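Side-chain contact in RsbT co-antagonist protein RsbRA (Bacillus subtilis, PDB 2BNL), which positively regulates sigma-B activity in response to salt and heat stress, stimulating the RsbT kinase toward RsbS in vitro, as part of the stressosome: residues 77-80 against 81-85. Residues are numbered along the deposited sequence; the frame is centred on the assembly and turned at random.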
ATOM      1  N   ILE A  77      10.772 -14.524   9.760  1.00 33.95           N
ATOM      2  CA  ILE A  77      10.061 -14.684  11.016  1.00 34.34           C
ATOM      3  C   ILE A  77       8.658 -15.093  10.768  1.00 33.57           C
ATOM      4  O   ILE A  77       7.997 -15.298  11.733  1.00 31.18           O
ATOM      5  CB  ILE A  77      10.230 -13.475  12.015  1.00 33.06           C
ATOM      6  CG1 ILE A  77       9.437 -12.240  11.507  1.00 33.73           C
ATOM      7  CG2 ILE A  77      11.776 -13.255  12.326  1.00 34.50           C
ATOM      8  CD1 ILE A  77       9.396 -10.985  12.404  1.00 34.89           C
ATOM      9  N   GLY A  78       8.185 -15.197   9.505  1.00 32.94           N
ATOM     10  CA  GLY A  78       6.825 -15.724   9.270  1.00 35.21           C
ATOM     11  C   GLY A  78       5.711 -14.664   9.176  1.00 34.72           C
ATOM     12  O   GLY A  78       4.530 -14.996   9.221  1.00 35.22           O
ATOM     13  N   LEU A  79       6.055 -13.388   9.056  1.00 33.07           N
ATOM     14  CA  LEU A  79       5.009 -12.349   8.752  1.00 32.43           C
ATOM     15  C   LEU A  79       4.638 -12.513   7.273  1.00 32.88           C
ATOM     16  O   LEU A  79       5.489 -12.575   6.430  1.00 32.92           O
ATOM     17  CB  LEU A  79       5.463 -10.944   9.029  1.00 32.08           C
ATOM     18  CG  LEU A  79       6.051 -10.700  10.423  1.00 35.92           C
ATOM     19  CD1 LEU A  79       6.335  -9.167  10.401  1.00 35.35           C
ATOM     20  CD2 LEU A  79       5.077 -11.158  11.530  1.00 39.11           C
ATOM     21  N   SER A  80       3.359 -12.666   6.975  1.00 32.85           N
ATOM     22  CA  SER A  80       2.896 -12.633   5.568  1.00 31.73           C
ATOM     23  C   SER A  80       2.919 -11.260   5.010  1.00 28.98           C
ATOM     24  O   SER A  80       3.027 -10.268   5.731  1.00 28.75           O
ATOM     25  CB  SER A  80       1.455 -13.140   5.488  1.00 33.63           C
ATOM     26  OG  SER A  80       0.558 -12.345   6.217  1.00 31.91           O
HETATM   27  N   MSE A  81       2.777 -11.190   3.681  1.00 30.81           N
HETATM   28  CA  MSE A  81       2.768  -9.929   2.951  1.00 30.21           C
HETATM   29  C   MSE A  81       1.515  -9.239   3.400  1.00 28.99           C
HETATM   30  O   MSE A  81       1.499  -8.043   3.556  1.00 33.06           O
HETATM   31  CB  MSE A  81       2.768 -10.135   1.428  1.00 30.02           C
HETATM   32  CG  MSE A  81       2.421  -8.979   0.698  1.00 30.60           C
HETATM   33 SE   MSE A  81       3.835  -7.641   0.599  1.00 48.12          SE
HETATM   34  CE  MSE A  81       2.940  -6.768   1.027  1.00 37.55           C
ATOM     35  N   LYS A  82       0.449  -9.987   3.508  1.00 29.82           N
ATOM     36  CA  LYS A  82      -0.864  -9.468   3.971  1.00 29.77           C
ATOM     37  C   LYS A  82      -0.681  -8.734   5.313  1.00 28.48           C
ATOM     38  O   LYS A  82      -1.177  -7.631   5.513  1.00 29.91           O
ATOM     39  CB  LYS A  82      -1.902 -10.645   4.108  1.00 29.98           C
ATOM     40  CG  LYS A  82      -3.230 -10.154   4.541  1.00 35.03           C
ATOM     41  CD  LYS A  82      -3.992  -9.495   3.338  1.00 42.16           C
ATOM     42  CE  LYS A  82      -5.488  -8.999   3.640  1.00 45.60           C
ATOM     43  NZ  LYS A  82      -6.485  -8.511   2.492  1.00 41.09           N
ATOM     44  N   PHE A  83      -0.060  -9.416   6.302  1.00 29.74           N
ATOM     45  CA  PHE A  83       0.203  -8.866   7.636  1.00 29.04           C
ATOM     46  C   PHE A  83       1.081  -7.614   7.547  1.00 30.59           C
ATOM     47  O   PHE A  83       0.795  -6.551   8.136  1.00 30.68           O
ATOM     48  CB  PHE A  83       0.983  -9.919   8.500  1.00 32.08           C
ATOM     49  CG  PHE A  83       1.262  -9.444   9.893  1.00 31.90           C
ATOM     50  CD1 PHE A  83       0.365  -9.709  10.909  1.00 34.23           C
ATOM     51  CD2 PHE A  83       2.317  -8.667  10.163  1.00 34.08           C
ATOM     52  CE1 PHE A  83       0.615  -9.186  12.255  1.00 36.60           C
ATOM     53  CE2 PHE A  83       2.623  -8.216  11.477  1.00 36.02           C
ATOM     54  CZ  PHE A  83       1.718  -8.450  12.522  1.00 32.01           C
ATOM     55  N   LEU A  84       2.160  -7.735   6.805  1.00 28.71           N
ATOM     56  CA  LEU A  84       3.044  -6.611   6.639  1.00 30.68           C
ATOM     57  C   LEU A  84       2.347  -5.412   6.043  1.00 29.97           C
ATOM     58  O   LEU A  84       2.489  -4.314   6.584  1.00 30.96           O
ATOM     59  CB  LEU A  84       4.293  -7.023   5.842  1.00 30.43           C
ATOM     60  CG  LEU A  84       5.282  -5.871   5.575  1.00 33.34           C
ATOM     61  CD1 LEU A  84       5.840  -5.414   6.888  1.00 35.46           C
ATOM     62  CD2 LEU A  84       6.339  -6.399   4.776  1.00 39.01           C
ATOM     63  N   ALA A  85       1.614  -5.618   4.941  1.00 31.19           N
ATOM     64  CA  ALA A  85       0.957  -4.508   4.257  1.00 30.33           C
ATOM     65  C   ALA A  85      -0.170  -3.938   5.123  1.00 30.07           C
ATOM     66  O   ALA A  85      -0.347  -2.778   5.211  1.00 30.46           O
ATOM     67  CB  ALA A  85       0.437  -4.979   2.911  1.00 30.16           C
TER
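With chi1 of S80 at 62°, OG sits between its own backbone N and carbonyl carbon and swings over the start of helix 81-100, where it accepts the backbone N-H of F83. The side chain of F83 leaves with CG opposite the backbone N (chi1 -179°), which carries the ring back along the chain to L79. The capping bond from F83 N to S80 OG is 3.0 Å long and fairly straight, and OG also lies 3.4 Å from F83 CB. One turn after S80, L84 N donates to S80 O at 2.9 Å, the first i to i+4 bond of the helix. S80 thus serves two amides, one through its hydroxyl and one through its carbonyl; an alanine here would probably leave the N-H of F83 without its cap and the first turn less firmly held. Before the cap, L79 reaches over one face of the F83 ring. Its CD2 stands 4.2 Å from the centroid of the F83 ring, 28° off the normal, a CH-pi contact, and comes within 3.8 Å of F83 CE2; CD1 of L79 lies 4.0 Å from the same CE2. L26 and L29 of helix 15-30 also pack on the ring, while L79 O accepts a hydrogen bond from the hydroxyl of Y131 on helix 109-135. K82 turns outward from the cap, and its NZ bonds to T125 and forms a salt bridge with E126, both of the second subunit. G78, with positive phi, ends helix 64-76 in a Schellman motif. An apolar contact of the residue before the N-cap with the ring of the N3 residue completes this helix-to-helix corner in the globin-like N-terminal domain of RsbRA, built from a Schellman C-cap, a short linker and a serine N-cap.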